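Local coordinates for cytosolic phospholipase A2 delta (Homo sapiens, PDB 5IZ5), which hydrolyses glycerophospholipids at the sn-2 position in a calcium-dependent manner, with a preference for linoleic acid there, at residues Leu55-Lys66 and Asn77-Gln85. The protein carries 3 engineered substitutions. Numbering follows the deposited sequence.
With SO4 (sulfate ion), chain O.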
loop_
_atom_site.group_PDB
_atom_site.type_symbol
_atom_site.label_atom_id
_atom_site.label_comp_id
_atom_site.label_asym_id
_atom_site.label_seq_id
_atom_site.Cartn_x
_atom_site.Cartn_y
_atom_site.Cartn_z
ATOM N N LEU B 55 6.897 -7.395 24.595
ATOM C CA LEU B 55 7.091 -8.431 23.600
ATOM C C LEU B 55 6.360 -7.993 22.349
ATOM O O LEU B 55 5.197 -7.609 22.416
ATOM C CB LEU B 55 6.539 -9.765 24.102
ATOM C CG LEU B 55 6.834 -11.007 23.261
ATOM C CD1 LEU B 55 8.321 -11.333 23.249
ATOM C CD2 LEU B 55 6.037 -12.197 23.771
ATOM N N SER B 56 7.047 -8.053 21.212
ATOM C CA SER B 56 6.501 -7.580 19.939
ATOM C C SER B 56 5.164 -8.236 19.576
ATOM O O SER B 56 4.342 -7.632 18.895
ATOM C CB SER B 56 7.525 -7.803 18.818
ATOM O OG SER B 56 7.855 -9.176 18.691
ATOM N N THR B 57 4.960 -9.468 20.033
ATOM C CA THR B 57 3.758 -10.252 19.735
ATOM C C THR B 57 2.713 -10.242 20.880
ATOM O O THR B 57 1.747 -11.017 20.873
ATOM C CB THR B 57 4.150 -11.708 19.404
ATOM O OG1 THR B 57 4.952 -12.234 20.462
ATOM C CG2 THR B 57 4.952 -11.763 18.101
ATOM N N ALA B 58 2.917 -9.366 21.859
ATOM C CA ALA B 58 1.939 -9.128 22.920
ATOM C C ALA B 58 1.775 -7.615 23.126
ATOM O O ALA B 58 2.100 -7.070 24.191
ATOM C CB ALA B 58 2.390 -9.793 24.202
ATOM N N PRO B 59 1.267 -6.925 22.096
ATOM C CA PRO B 59 1.063 -5.489 22.214
ATOM C C PRO B 59 0.083 -5.167 23.340
ATOM O O PRO B 59 -0.921 -5.858 23.501
ATOM C CB PRO B 59 0.471 -5.111 20.860
ATOM C CG PRO B 59 -0.209 -6.346 20.396
ATOM C CD PRO B 59 0.667 -7.470 20.866
ATOM N N GLY B 60 0.400 -4.145 24.128
ATOM C CA GLY B 60 -0.473 -3.692 25.203
ATOM C C GLY B 60 -0.221 -4.377 26.537
ATOM O O GLY B 60 -0.782 -3.968 27.549
ATOM N N MET B 61 0.608 -5.420 26.535
ATOM C CA MET B 61 1.078 -6.065 27.753
ATOM C C MET B 61 2.490 -5.564 28.068
ATOM O O MET B 61 3.447 -5.952 27.418
ATOM C CB MET B 61 1.092 -7.589 27.536
ATOM C CG MET B 61 -0.236 -8.183 27.060
ATOM S SD MET B 61 -1.545 -8.171 28.299
ATOM C CE MET B 61 -0.770 -8.999 29.687
ATOM N N LYS B 62 2.609 -4.679 29.049
ATOM C CA LYS B 62 3.887 -4.159 29.503
ATOM C C LYS B 62 4.122 -4.757 30.860
ATOM O O LYS B 62 3.190 -4.852 31.647
ATOM C CB LYS B 62 3.829 -2.641 29.702
ATOM C CG LYS B 62 4.144 -1.805 28.479
ATOM C CD LYS B 62 4.540 -0.397 28.861
ATOM C CE LYS B 62 4.481 0.571 27.690
ATOM N NZ LYS B 62 5.084 1.885 28.045
ATOM N N PHE B 63 5.360 -5.141 31.136
ATOM C CA PHE B 63 5.794 -5.395 32.499
ATOM C C PHE B 63 6.772 -4.307 32.928
ATOM O O PHE B 63 7.533 -3.776 32.119
ATOM C CB PHE B 63 6.435 -6.774 32.630
ATOM C CG PHE B 63 5.465 -7.906 32.447
ATOM C CD1 PHE B 63 4.385 -8.059 33.307
ATOM C CD2 PHE B 63 5.627 -8.818 31.412
ATOM C CE1 PHE B 63 3.485 -9.100 33.138
ATOM C CE2 PHE B 63 4.731 -9.862 31.238
ATOM C CZ PHE B 63 3.660 -10.005 32.101
ATOM N N LYS B 64 6.739 -3.989 34.214
ATOM C CA LYS B 64 7.523 -2.897 34.779
ATOM C C LYS B 64 8.086 -3.367 36.113
ATOM O O LYS B 64 7.342 -3.861 36.961
ATOM C CB LYS B 64 6.624 -1.672 34.967
ATOM C CG LYS B 64 7.326 -0.408 35.443
ATOM C CD LYS B 64 6.355 0.763 35.519
ATOM C CE LYS B 64 6.986 1.986 36.172
ATOM N NZ LYS B 64 6.255 3.242 35.844
ATOM N N THR B 65 9.399 -3.243 36.293
ATOM C CA THR B 65 10.008 -3.544 37.585
ATOM C C THR B 65 9.688 -2.408 38.540
ATOM O O THR B 65 9.132 -1.385 38.142
ATOM C CB THR B 65 11.546 -3.667 37.515
ATOM O OG1 THR B 65 12.119 -2.407 37.130
ATOM C CG2 THR B 65 11.975 -4.762 36.544
ATOM N N LYS B 66 10.052 -2.586 39.803
ATOM C CA LYS B 66 10.016 -1.489 40.757
ATOM C C LYS B 66 11.056 -0.449 40.363
ATOM O O LYS B 66 12.063 -0.776 39.730
ATOM C CB LYS B 66 10.293 -1.993 42.169
ATOM C CG LYS B 66 9.164 -2.830 42.743
ATOM C CD LYS B 66 9.354 -3.069 44.232
ATOM C CE LYS B 66 8.354 -4.080 44.768
ATOM N NZ LYS B 66 8.725 -5.473 44.396
ATOM N N ASN B 77 16.142 -7.984 40.633
ATOM C CA ASN B 77 15.833 -9.406 40.802
ATOM C C ASN B 77 14.324 -9.695 40.761
ATOM O O ASN B 77 13.759 -10.250 41.704
ATOM C CB ASN B 77 16.450 -9.941 42.099
ATOM C CG ASN B 77 16.327 -11.451 42.225
ATOM O OD1 ASN B 77 16.278 -12.170 41.223
ATOM N ND2 ASN B 77 16.268 -11.941 43.459
ATOM N N GLU B 78 13.677 -9.297 39.668
ATOM C CA GLU B 78 12.259 -9.578 39.454
ATOM C C GLU B 78 12.084 -10.452 38.218
ATOM O O GLU B 78 12.784 -10.273 37.216
ATOM C CB GLU B 78 11.466 -8.280 39.290
ATOM C CG GLU B 78 11.351 -7.460 40.561
ATOM C CD GLU B 78 10.607 -6.157 40.340
ATOM O OE1 GLU B 78 9.451 -6.204 39.871
ATOM O OE2 GLU B 78 11.175 -5.086 40.641
ATOM N N ALA B 79 11.136 -11.385 38.297
ATOM C CA ALA B 79 10.861 -12.320 37.211
ATOM C C ALA B 79 9.468 -12.093 36.645
ATOM O O ALA B 79 8.539 -11.760 37.379
ATOM C CB ALA B 79 10.998 -13.748 37.702
ATOM N N PHE B 80 9.340 -12.275 35.333
ATOM C CA PHE B 80 8.069 -12.109 34.631
ATOM C C PHE B 80 7.867 -13.272 33.652
ATOM O O PHE B 80 8.838 -13.872 33.178
ATOM C CB PHE B 80 8.052 -10.766 33.892
ATOM C CG PHE B 80 8.348 -9.576 34.772
ATOM C CD1 PHE B 80 7.320 -8.868 35.376
ATOM C CD2 PHE B 80 9.657 -9.157 34.985
ATOM C CE1 PHE B 80 7.586 -7.768 36.180
ATOM C CE2 PHE B 80 9.931 -8.058 35.790
ATOM C CZ PHE B 80 8.893 -7.363 36.387
ATOM N N ARG B 81 6.607 -13.583 33.352
ATOM C CA ARG B 81 6.254 -14.763 32.553
ATOM C C ARG B 81 5.402 -14.442 31.332
ATOM O O ARG B 81 4.397 -13.740 31.443
ATOM C CB ARG B 81 5.516 -15.772 33.427
ATOM C CG ARG B 81 6.447 -16.595 34.288
ATOM C CD ARG B 81 5.696 -17.221 35.463
ATOM N NE ARG B 81 6.117 -16.682 36.756
ATOM C CZ ARG B 81 5.566 -15.641 37.386
ATOM N NH1 ARG B 81 4.540 -14.972 36.862
ATOM N NH2 ARG B 81 6.052 -15.264 38.562
ATOM N N PHE B 82 5.824 -14.969 30.180
ATOM C CA PHE B 82 5.098 -14.851 28.917
ATOM C C PHE B 82 4.723 -16.225 28.355
ATOM O O PHE B 82 5.482 -17.181 28.490
ATOM C CB PHE B 82 5.994 -14.192 27.865
ATOM C CG PHE B 82 6.386 -12.760 28.164
ATOM C CD1 PHE B 82 5.617 -11.708 27.694
ATOM C CD2 PHE B 82 7.555 -12.462 28.858
ATOM C CE1 PHE B 82 5.981 -10.390 27.931
ATOM C CE2 PHE B 82 7.929 -11.139 29.103
ATOM C CZ PHE B 82 7.141 -10.101 28.635
ATOM N N LEU B 83 3.577 -16.319 27.689
ATOM C CA LEU B 83 3.299 -17.459 26.814
ATOM C C LEU B 83 3.863 -17.154 25.417
ATOM O O LEU B 83 3.559 -16.115 24.832
ATOM C CB LEU B 83 1.800 -17.777 26.765
ATOM C CG LEU B 83 1.463 -19.286 26.744
ATOM C CD1 LEU B 83 2.072 -20.022 27.935
ATOM C CD2 LEU B 83 -0.040 -19.535 26.709
ATOM N N ILE B 84 4.702 -18.058 24.908
ATOM C CA ILE B 84 5.439 -17.864 23.660
ATOM C C ILE B 84 5.015 -18.884 22.594
ATOM O O ILE B 84 5.051 -20.095 22.825
ATOM C CB ILE B 84 6.960 -18.000 23.917
ATOM C CG1 ILE B 84 7.455 -16.891 24.865
ATOM C CG2 ILE B 84 7.753 -18.001 22.613
ATOM C CD1 ILE B 84 7.206 -15.473 24.390
ATOM N N GLN B 85 4.611 -18.381 21.431
ATOM C CA GLN B 85 4.300 -19.211 20.261
ATOM C C GLN B 85 5.558 -19.349 19.412
ATOM O O GLN B 85 6.054 -18.372 18.853
ATOM C CB GLN B 85 3.157 -18.584 19.454
ATOM C CG GLN B 85 2.805 -19.254 18.137
ATOM C CD GLN B 85 2.636 -20.754 18.256
ATOM O OE1 GLN B 85 3.489 -21.516 17.812
ATOM N NE2 GLN B 85 1.534 -21.184 18.856
HETATM S S SO4 O . 3.248 -2.760 25.025
HETATM O O1 SO4 O . 2.456 -2.567 23.788
HETATM O O2 SO4 O . 4.218 -3.864 24.829
HETATM O O3 SO4 O . 3.950 -1.500 25.343
HETATM O O4 SO4 O . 2.350 -3.085 26.152
#
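In Phe-63, Phe-80 and Phe-82, CG stands anti to the carbonyl carbon, beside the backbone N (chi1 -68° in Phe-63), which, with each CB pointing toward the facing strand, brings the three rings together. The Phe-63 ring presents its CD2–CE2 edge to one face of Phe-82 in an offset edge-to-face pair, planes at 77°, with Phe-63 CD2 3.4 Å from Phe-82 CZ. Phe-80 CB lies over a face of the Phe-63 ring as a CH-pi contact, 4.2 Å from the centroid, while the Phe-80 ring slides obliquely past Phe-63 CB. Thr-65 CG2 meets the edge of Phe-80; its OG1 turns elsewhere, to Val-51 N and Lys-66 O. At the other end, Leu-55 CD2 touches Ile-84 CD1 at 3.5 Å, and Leu-55 CB packs against Phe-82 CE1. Leu-92 of strand 91-98 also touches Leu-55 and Phe-82. The one hydrogen bond across is nearly straight (172°): Lys-66 N reaches the syn lone pair of Glu-78 OE2 at 2.9 Å. Lys-66 NZ lies 4.5 Å from Glu-78 OE2, beyond a salt bridge. A leucine in place of Glu-78, lacking the carboxylate, would probably leave Lys-66 N without its acceptor and the ammonium without a nearby opposite charge. Strands 62-64 and 75-85 belong to different sheets, and their aromatic cluster packs between the two, as in the beta-sandwich of a C2 domain.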